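Local coordinates for protein prophenoloxidase b (Marsupenaeus japonicus, PDB 3WKY) that is the precursor of a type 3 copper phenoloxidase that, once activated, probably oxidises phenols, and holds a dicopper-oxygen cluster in a hemocyanin-like fold, at residues 311-316 against 346-351; 434-439 against 670-675; 59-64 against 105-110. All blocks are in the same frame, centred on the assembly; numbering follows the deposited sequence. Where two conformers were deposited one is given.

Interaction 1. Residues 311-316 against 346-351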
loop_
_atom_site.group_PDB
_atom_site.type_symbol
_atom_site.label_atom_id
_atom_site.label_comp_id
_atom_site.label_asym_id
_atom_site.label_seq_id
_atom_site.Cartn_x
_atom_site.Cartn_y
_atom_site.Cartn_z
ATOM N N GLY A 311 -28.779 2.597 -24.274
ATOM C CA GLY A 311 -30.213 2.860 -24.356
ATOM C C GLY A 311 -31.131 1.652 -24.475
ATOM O O GLY A 311 -32.286 1.786 -24.878
ATOM N N TYR A 312 -30.633 0.474 -24.113
ATOM C CA TYR A 312 -31.472 -0.709 -24.113
ATOM C C TYR A 312 -30.944 -1.800 -23.205
ATOM O O TYR A 312 -29.747 -1.929 -22.961
ATOM C CB TYR A 312 -31.710 -1.245 -25.533
ATOM C CG TYR A 312 -30.462 -1.584 -26.314
ATOM C CD1 TYR A 312 -29.826 -2.802 -26.142
ATOM C CD2 TYR A 312 -29.932 -0.696 -27.242
ATOM C CE1 TYR A 312 -28.686 -3.125 -26.857
ATOM C CE2 TYR A 312 -28.784 -1.015 -27.963
ATOM C CZ TYR A 312 -28.172 -2.235 -27.764
ATOM O OH TYR A 312 -27.035 -2.570 -28.470
ATOM N N LEU A 313 -31.884 -2.565 -22.660
ATOM C CA LEU A 313 -31.515 -3.716 -21.839
ATOM C C LEU A 313 -31.708 -4.975 -22.663
ATOM O O LEU A 313 -32.490 -4.994 -23.619
ATOM C CB LEU A 313 -32.375 -3.791 -20.575
ATOM C CG LEU A 313 -32.283 -2.586 -19.639
ATOM C CD1 LEU A 313 -33.144 -2.807 -18.383
ATOM C CD2 LEU A 313 -30.828 -2.301 -19.264
ATOM N N ILE A 314 -30.989 -6.033 -22.309
ATOM C CA ILE A 314 -31.199 -7.301 -22.982
ATOM C C ILE A 314 -32.100 -8.189 -22.136
ATOM O O ILE A 314 -31.833 -8.447 -20.960
ATOM C CB ILE A 314 -29.874 -8.008 -23.369
ATOM C CG1 ILE A 314 -30.176 -9.341 -24.059
ATOM C CG2 ILE A 314 -28.961 -8.195 -22.158
ATOM C CD1 ILE A 314 -28.982 -9.961 -24.751
ATOM N N HIS A 315 -33.196 -8.634 -22.738
ATOM C CA HIS A 315 -34.140 -9.478 -22.026
ATOM C C HIS A 315 -33.549 -10.872 -21.895
ATOM O O HIS A 315 -32.742 -11.292 -22.725
ATOM C CB HIS A 315 -35.478 -9.540 -22.776
ATOM C CG HIS A 315 -36.628 -9.965 -21.918
ATOM N ND1 HIS A 315 -36.813 -11.269 -21.516
ATOM C CD2 HIS A 315 -37.647 -9.255 -21.377
ATOM C CE1 HIS A 315 -37.897 -11.347 -20.762
ATOM N NE2 HIS A 315 -38.421 -10.139 -20.661
ATOM N N GLU A 316 -33.922 -11.588 -20.843
ATOM C CA GLU A 316 -33.415 -12.946 -20.695
ATOM C C GLU A 316 -33.883 -13.822 -21.852
ATOM O O GLU A 316 -33.243 -14.827 -22.165
ATOM C CB GLU A 316 -33.766 -13.553 -19.335
ATOM C CG GLU A 316 -35.242 -13.626 -19.014
ATOM C CD GLU A 316 -35.488 -14.208 -17.635
ATOM O OE1 GLU A 316 -34.530 -14.751 -17.039
ATOM O OE2 GLU A 316 -36.633 -14.116 -17.144
ATOM N N ASP A 346 -38.929 -6.898 -10.577
ATOM C CA ASP A 346 -39.338 -7.614 -11.788
ATOM C C ASP A 346 -38.337 -7.364 -12.919
ATOM O O ASP A 346 -38.656 -6.761 -13.948
ATOM C CB ASP A 346 -40.741 -7.162 -12.191
ATOM C CG ASP A 346 -41.260 -7.877 -13.425
ATOM O OD1 ASP A 346 -40.891 -9.047 -13.641
ATOM O OD2 ASP A 346 -42.039 -7.249 -14.176
ATOM N N SER A 347 -37.108 -7.828 -12.721
ATOM C CA SER A 347 -36.030 -7.532 -13.657
ATOM C C SER A 347 -36.247 -8.218 -15.006
ATOM O O SER A 347 -36.690 -9.373 -15.053
ATOM C CB SER A 347 -34.694 -8.024 -13.074
ATOM O OG SER A 347 -33.661 -7.900 -14.035
ATOM N N VAL A 348 -35.901 -7.533 -16.092
ATOM C CA VAL A 348 -35.922 -8.171 -17.406
ATOM C C VAL A 348 -34.884 -9.285 -17.541
ATOM O O VAL A 348 -35.008 -10.140 -18.418
ATOM C CB VAL A 348 -35.767 -7.172 -18.583
ATOM C CG1 VAL A 348 -36.929 -6.181 -18.594
ATOM C CG2 VAL A 348 -34.426 -6.443 -18.512
ATOM N N ASN A 349 -33.871 -9.307 -16.677
ATOM C CA ASN A 349 -32.813 -10.300 -16.848
ATOM C C ASN A 349 -31.963 -10.476 -15.588
ATOM O O ASN A 349 -30.851 -9.943 -15.505
ATOM C CB ASN A 349 -31.925 -9.891 -18.033
ATOM C CG ASN A 349 -31.148 -11.056 -18.625
ATOM O OD1 ASN A 349 -30.892 -12.061 -17.959
ATOM N ND2 ASN A 349 -30.766 -10.923 -19.887
ATOM N N PRO A 350 -32.496 -11.206 -14.599
ATOM C CA PRO A 350 -31.792 -11.430 -13.329
ATOM C C PRO A 350 -30.376 -11.962 -13.515
ATOM O O PRO A 350 -29.478 -11.541 -12.771
ATOM C CB PRO A 350 -32.663 -12.484 -12.638
ATOM C CG PRO A 350 -34.048 -12.178 -13.130
ATOM C CD PRO A 350 -33.871 -11.747 -14.569
ATOM N N ASP A 351 -30.166 -12.865 -14.473
ATOM C CA ASP A 351 -28.849 -13.501 -14.617
ATOM C C ASP A 351 -27.791 -12.514 -15.104
ATOM O O ASP A 351 -26.602 -12.690 -14.845
ATOM C CB ASP A 351 -28.894 -14.692 -15.583
ATOM C CG ASP A 351 -29.585 -15.907 -14.995
ATOM O OD1 ASP A 351 -29.981 -15.879 -13.813
ATOM O OD2 ASP A 351 -29.702 -16.911 -15.726
HETATM O O HOH W 1 -32.065 -14.178 -16.150
#
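Val348 and Asn349 meet the outgoing end of strand 312-314, the first arm of a two-stranded antiparallel hairpin with 320-322, at the point where Asn349 takes the N-cap position of helix 350-353. The Asn349 amide reaches across to the strand end: with CG anti to the backbone N (chi1 -158°), ND2 comes within 2.9 Å of Ile314 O. This bond is nearly straight (163°) and keeps the acceptor in the amide plane, yet the donor stands well above the carbonyl plane of Ile314. Beside it Glu316 N donates to Val348 O at 3.0 Å, so two bonds running in opposite directions tie the segments together. The same Val348 O lies over the centre of the His315 ring, 3.7 Å above its plane, while His315 ND1 is engaged by Asn317 N on the glycosylated turn. On the buried side Val348 CG2 touches Leu313 CD1 at 3.9 Å, the two side chains crossing at about a right angle. An ST turn, Asn349 N to Ser347 OG, shapes the approach to the helix. Toward solvent the extended Glu316 chain ends at a water that donates to Glu316 OE1 (2.7 Å) and Asn349 OD1 and accepts from Asp351 N.

Interaction 2. Residues 434-439 against 670-675; sequences HWIDDY and SVLRRP
Tyr439, closing a type II beta turn that begins at Ile436, approaches Leu672 with 6.2 Å between their CA atoms, just where the 3-10 segment ending at Val671 opens into loop. Val671 is the centre of the contact. Its CB sits 3.7 Å from the centroid of the Tyr439 ring and only 10° off the ring normal, a CH-pi contact over one face, and its CG2 comes within 3.6 Å of Tyr439 CG. Tyr439 turns its ring to this position with CG anti to the backbone N (chi1 176°). From other directions the same methyl meets Ile436 CG2 at 3.8 Å and, obliquely, Trp435 CH2 at 4.0 Å. Ile436 CG2 also lies over a face of the indole, offset toward its rim, while Trp435 NE1 is held by Glu432. Further along, Leu672 CD1 touches Ile436 CD1 at 3.9 Å, and Leu672 CD2 lies 4.4 Å from Tyr439 CB. Polar groups stay at the margin: His434, just ahead of the turn, donates from NE2 to Asp437 OD1 at 3.3 Å. The arrangement is a small apolar cluster at the surface, joining the turn between strands 424-432 and 445-456 of the hemocyanin Ig-like domain to the C-terminal segment that follows strand 655-664.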
loop_
_atom_site.group_PDB
_atom_site.type_symbol
_atom_site.label_atom_id
_atom_site.label_comp_id
_atom_site.label_asym_id
_atom_site.label_seq_id
_atom_site.Cartn_x
_atom_site.Cartn_y
_atom_site.Cartn_z
ATOM N N HIS A 434 -50.240 30.630 12.564
ATOM C CA HIS A 434 -50.035 30.996 13.964
ATOM C C HIS A 434 -49.618 29.780 14.776
ATOM O O HIS A 434 -50.244 28.725 14.683
ATOM C CB HIS A 434 -51.319 31.581 14.567
ATOM C CG HIS A 434 -51.285 31.694 16.061
ATOM N ND1 HIS A 434 -51.713 30.681 16.894
ATOM C CD2 HIS A 434 -50.867 32.694 16.871
ATOM C CE1 HIS A 434 -51.559 31.052 18.152
ATOM N NE2 HIS A 434 -51.050 32.272 18.166
ATOM N N TRP A 435 -48.565 29.922 15.573
ATOM C CA TRP A 435 -48.113 28.815 16.406
ATOM C C TRP A 435 -47.681 29.255 17.801
ATOM O O TRP A 435 -47.584 28.434 18.716
ATOM C CB TRP A 435 -47.004 28.007 15.712
ATOM C CG TRP A 435 -45.759 28.788 15.394
ATOM C CD1 TRP A 435 -45.485 29.463 14.239
ATOM C CD2 TRP A 435 -44.610 28.941 16.233
ATOM N NE1 TRP A 435 -44.236 30.034 14.313
ATOM C CE2 TRP A 435 -43.680 29.729 15.529
ATOM C CE3 TRP A 435 -44.276 28.486 17.514
ATOM C CZ2 TRP A 435 -42.442 30.082 16.066
ATOM C CZ3 TRP A 435 -43.053 28.841 18.046
ATOM C CH2 TRP A 435 -42.150 29.628 17.323
ATOM N N ILE A 436 -47.416 30.545 17.969
ATOM C CA ILE A 436 -47.100 31.066 19.294
ATOM C C ILE A 436 -47.686 32.470 19.475
ATOM O O ILE A 436 -47.578 33.317 18.585
ATOM C CB ILE A 436 -45.575 31.037 19.593
ATOM C CG1 ILE A 436 -45.317 31.326 21.074
ATOM C CG2 ILE A 436 -44.805 32.003 18.687
ATOM C CD1 ILE A 436 -43.846 31.325 21.461
ATOM N N ASP A 437 -48.339 32.697 20.612
ATOM C CA ASP A 437 -48.964 33.988 20.878
ATOM C C ASP A 437 -47.953 35.127 20.773
ATOM O O ASP A 437 -46.792 34.946 21.143
ATOM C CB ASP A 437 -49.614 33.991 22.266
ATOM C CG ASP A 437 -50.931 33.239 22.296
ATOM O OD1 ASP A 437 -51.620 33.212 21.254
ATOM O OD2 ASP A 437 -51.277 32.679 23.360
ATOM N N ASP A 438 -48.410 36.252 20.212
ATOM C CA ASP A 438 -47.621 37.484 20.103
ATOM C C ASP A 438 -46.506 37.432 19.061
ATOM O O ASP A 438 -45.594 38.265 19.057
ATOM C CB ASP A 438 -47.067 37.907 21.465
ATOM C CG ASP A 438 -48.159 38.281 22.440
ATOM O OD1 ASP A 438 -49.092 39.004 22.029
ATOM O OD2 ASP A 438 -48.089 37.845 23.610
ATOM N N TYR A 439 -46.580 36.462 18.160
ATOM C CA TYR A 439 -45.632 36.418 17.055
ATOM C C TYR A 439 -46.385 36.097 15.783
ATOM O O TYR A 439 -47.180 35.155 15.748
ATOM C CB TYR A 439 -44.520 35.387 17.288
ATOM C CG TYR A 439 -43.568 35.243 16.114
ATOM C CD1 TYR A 439 -42.653 36.241 15.812
ATOM C CD2 TYR A 439 -43.583 34.104 15.315
ATOM C CE1 TYR A 439 -41.781 36.118 14.736
ATOM C CE2 TYR A 439 -42.719 33.971 14.239
ATOM C CZ TYR A 439 -41.821 34.977 13.957
ATOM O OH TYR A 439 -40.958 34.845 12.896
ATOM N N SER A 670 -37.752 32.390 21.551
ATOM C CA SER A 670 -36.864 33.479 21.142
ATOM C C SER A 670 -37.508 34.428 20.126
ATOM O O SER A 670 -37.037 35.553 19.948
ATOM C CB SER A 670 -35.558 32.926 20.570
ATOM O OG SER A 670 -35.783 32.315 19.313
ATOM N N VAL A 671 -38.579 33.993 19.462
ATOM C CA VAL A 671 -39.230 34.859 18.475
ATOM C C VAL A 671 -40.020 35.980 19.146
ATOM O O VAL A 671 -40.397 36.957 18.497
ATOM C CB VAL A 671 -40.166 34.097 17.503
ATOM C CG1 VAL A 671 -39.374 33.101 16.654
ATOM C CG2 VAL A 671 -41.300 33.405 18.252
ATOM N N LEU A 672 -40.263 35.836 20.444
ATOM C CA LEU A 672 -41.083 36.796 21.178
ATOM C C LEU A 672 -40.345 38.098 21.440
ATOM O O LEU A 672 -39.121 38.108 21.599
ATOM C CB LEU A 672 -41.549 36.197 22.503
ATOM C CG LEU A 672 -42.464 34.984 22.365
ATOM C CD1 LEU A 672 -42.774 34.370 23.726
ATOM C CD2 LEU A 672 -43.727 35.391 21.650
ATOM N N ARG A 673 -41.098 39.194 21.482
ATOM C CA ARG A 673 -40.535 40.486 21.850
ATOM C C ARG A 673 -39.941 40.389 23.243
ATOM O O ARG A 673 -40.593 39.923 24.181
ATOM C CB ARG A 673 -41.608 41.577 21.834
ATOM C CG ARG A 673 -42.408 41.652 20.549
ATOM C CD ARG A 673 -43.460 42.748 20.621
ATOM N NE ARG A 673 -44.616 42.449 19.779
ATOM C CZ ARG A 673 -44.731 42.810 18.503
ATOM N NH1 ARG A 673 -43.756 43.489 17.910
ATOM N NH2 ARG A 673 -45.822 42.492 17.819
ATOM N N ARG A 674 -38.691 40.807 23.371
ATOM C CA ARG A 674 -38.019 40.856 24.664
ATOM C C ARG A 674 -38.120 42.269 25.218
ATOM O O ARG A 674 -38.115 43.231 24.452
ATOM C CB ARG A 674 -36.549 40.453 24.526
ATOM C CG ARG A 674 -36.252 39.014 24.922
ATOM C CD ARG A 674 -35.120 38.948 25.938
ATOM N NE ARG A 674 -34.914 37.593 26.445
ATOM C CZ ARG A 674 -34.015 36.742 25.962
ATOM N NH1 ARG A 674 -33.228 37.104 24.958
ATOM N NH2 ARG A 674 -33.898 35.529 26.483
ATOM N N PRO A 675 -38.216 42.403 26.553
ATOM C CA PRO A 675 -38.346 43.731 27.168
ATOM C C PRO A 675 -37.215 44.683 26.769
ATOM O O PRO A 675 -36.198 44.233 26.237
ATOM C CB PRO A 675 -38.289 43.430 28.672
ATOM C CG PRO A 675 -37.722 42.041 28.783
ATOM C CD PRO A 675 -38.188 41.329 27.560
#

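Interaction 3. Residues 59-64 against 105-110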
loop_
_atom_site.group_PDB
_atom_site.type_symbol
_atom_site.label_atom_id
_atom_site.label_comp_id
_atom_site.label_asym_id
_atom_site.label_seq_id
_atom_site.Cartn_x
_atom_site.Cartn_y
_atom_site.Cartn_z
ATOM N N SER A 59 -43.316 -21.382 2.203
ATOM C CA SER A 59 -42.054 -21.393 2.936
ATOM C C SER A 59 -42.122 -20.582 4.227
ATOM O O SER A 59 -41.099 -20.380 4.882
ATOM C CB SER A 59 -40.926 -20.844 2.061
ATOM O OG SER A 59 -41.151 -19.470 1.764
ATOM N N ALA A 60 -43.319 -20.125 4.593
ATOM C CA ALA A 60 -43.477 -19.230 5.747
ATOM C C ALA A 60 -42.828 -19.728 7.037
ATOM O O ALA A 60 -42.268 -18.942 7.806
ATOM C CB ALA A 60 -44.951 -18.919 5.987
ATOM N N LEU A 61 -42.907 -21.033 7.275
ATOM C CA LEU A 61 -42.426 -21.610 8.529
ATOM C C LEU A 61 -40.921 -21.861 8.537
ATOM O O LEU A 61 -40.358 -22.211 9.571
ATOM C CB LEU A 61 -43.169 -22.920 8.824
ATOM C CG LEU A 61 -44.439 -22.864 9.677
ATOM C CD1 LEU A 61 -45.344 -21.730 9.265
ATOM C CD2 LEU A 61 -45.191 -24.190 9.595
ATOM N N SER A 62 -40.274 -21.690 7.387
ATOM C CA SER A 62 -38.841 -21.978 7.263
ATOM C C SER A 62 -37.934 -20.975 7.984
ATOM O O SER A 62 -36.761 -21.258 8.220
ATOM C CB SER A 62 -38.434 -22.061 5.792
ATOM O OG SER A 62 -38.446 -20.782 5.180
ATOM N N ILE A 63 -38.459 -19.803 8.324
ATOM C CA ILE A 63 -37.651 -18.818 9.037
ATOM C C ILE A 63 -37.762 -19.065 10.536
ATOM O O ILE A 63 -38.852 -18.998 11.100
ATOM C CB ILE A 63 -38.077 -17.366 8.718
ATOM C CG1 ILE A 63 -38.231 -17.170 7.206
ATOM C CG2 ILE A 63 -37.084 -16.370 9.326
ATOM C CD1 ILE A 63 -37.006 -17.500 6.388
ATOM N N PRO A 64 -36.628 -19.355 11.187
ATOM C CA PRO A 64 -36.642 -19.668 12.622
ATOM C C PRO A 64 -37.008 -18.466 13.490
ATOM O O PRO A 64 -36.733 -17.321 13.122
ATOM C CB PRO A 64 -35.190 -20.087 12.905
ATOM C CG PRO A 64 -34.381 -19.424 11.821
ATOM C CD PRO A 64 -35.276 -19.426 10.603
ATOM N N ASP A 105 -48.133 -18.710 16.789
ATOM C CA ASP A 105 -47.149 -19.424 17.611
ATOM C C ASP A 105 -46.073 -20.140 16.797
ATOM O O ASP A 105 -45.075 -20.595 17.352
ATOM C CB ASP A 105 -47.844 -20.467 18.500
ATOM C CG ASP A 105 -48.480 -19.862 19.735
ATOM O OD1 ASP A 105 -47.919 -18.893 20.291
ATOM O OD2 ASP A 105 -49.541 -20.373 20.159
ATOM N N HIS A 106 -46.281 -20.248 15.489
ATOM C CA HIS A 106 -45.474 -21.126 14.655
ATOM C C HIS A 106 -44.616 -20.399 13.629
ATOM O O HIS A 106 -43.868 -21.037 12.886
ATOM C CB HIS A 106 -46.386 -22.124 13.947
ATOM C CG HIS A 106 -47.284 -22.867 14.885
ATOM N ND1 HIS A 106 -46.925 -24.065 15.464
ATOM C CD2 HIS A 106 -48.507 -22.558 15.380
ATOM C CE1 HIS A 106 -47.898 -24.474 16.261
ATOM N NE2 HIS A 106 -48.868 -23.577 16.229
ATOM N N VAL A 107 -44.731 -19.075 13.589
ATOM C CA VAL A 107 -43.980 -18.263 12.635
ATOM C C VAL A 107 -43.117 -17.239 13.355
ATOM O O VAL A 107 -43.455 -16.788 14.455
ATOM C CB VAL A 107 -44.911 -17.512 11.657
ATOM C CG1 VAL A 107 -45.544 -18.470 10.670
ATOM C CG2 VAL A 107 -45.975 -16.759 12.419
ATOM N N ASN A 108 -41.985 -16.898 12.742
ATOM C CA ASN A 108 -41.110 -15.833 13.213
ATOM C C ASN A 108 -41.954 -14.564 13.437
ATOM O O ASN A 108 -42.765 -14.203 12.588
ATOM C CB ASN A 108 -40.026 -15.613 12.144
ATOM C CG ASN A 108 -39.145 -14.429 12.434
ATOM O OD1 ASN A 108 -39.573 -13.287 12.294
ATOM N ND2 ASN A 108 -37.894 -14.691 12.820
ATOM N N SER A 109 -41.790 -13.898 14.579
ATOM C CA SER A 109 -42.696 -12.802 14.900
ATOM C C SER A 109 -42.554 -11.607 13.960
ATOM O O SER A 109 -43.557 -10.977 13.627
ATOM C CB SER A 109 -42.585 -12.381 16.368
ATOM O OG SER A 109 -41.247 -12.130 16.738
ATOM N N ALA A 110 -41.336 -11.307 13.519
ATOM C CA ALA A 110 -41.139 -10.180 12.603
ATOM C C ALA A 110 -41.684 -10.501 11.213
ATOM O O ALA A 110 -42.242 -9.634 10.537
ATOM C CB ALA A 110 -39.658 -9.767 12.544
HETATM O O HOH W 2 -41.420 -18.336 10.441
HETATM O O HOH W 3 -40.635 -20.743 12.523
#
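Asn108 makes the firm end of this contact, where the loop before helix 74-89 meets the start of helix 109-122 in the all-alpha hemocyanin domain. Its CG is anti to the backbone N (chi1 173°), which sends ND2 2.9 Å from Pro64 O in an almost straight bond of 171°. The acceptor lies in the amide plane of Asn108, while the donor is tilted from the carbonyl plane of Pro64. Ile67 O takes a second bond from ND2, and OD1 accepts from Val111 N, so the N-cap amide is held at both ends and its rotation is fixed. Slanting across it, Ile63 CG2 lies 4.0 Å from Asn108 ND2, and Ile63 itself packs on His76 and Ala79 of helix 74-89. At the other end of the contact Leu61 CD1 rests on Val107 CG1 at 3.6 Å, the side chains meeting at a slant, and Leu61 CG lies near His106 O.

The middle is looser and is bridged by solvent. One water accepts from Asn108 N at 2.8 Å and lies within hydrogen-bonding distance of Ala60 O (2.8 Å) and Ile63 O (2.7 Å). A second water links Ile63 O to His106 O, the latter across a longer 3.3 Å. More acceptors surround both waters than their protons can serve, so not every one of these contacts can be a full donation at once. The direct bonding therefore rests on one side-chain amide, which joins loop to helix start, whereas the backbone groups between are matched through water, consistent with a junction fixed at Asn108 and hydrated beside it.

How the interactions relate
Along the chain the contacts come in series: interaction 3 closes first, then interaction 1, then interaction 2. Interaction 3 belongs to the all-alpha hemocyanin domain and interaction 1 to the copper-containing domain, their centres about 33 Å apart and nearest atoms about 18 Å. Interaction 2 is remote from both, its centre about 59 Å from that of interaction 1 and about 55 Å from that of interaction 3, on the opposite side of the chain's centre. It hangs on strands 424-432, 445-456 and 655-664 of the Ig-like part. Interactions 1 and 3 each place an asparagine N-cap against a loop or strand end, whereas interaction 2 is apolar; the three thus join different pairs of elements in different parts of the subunit.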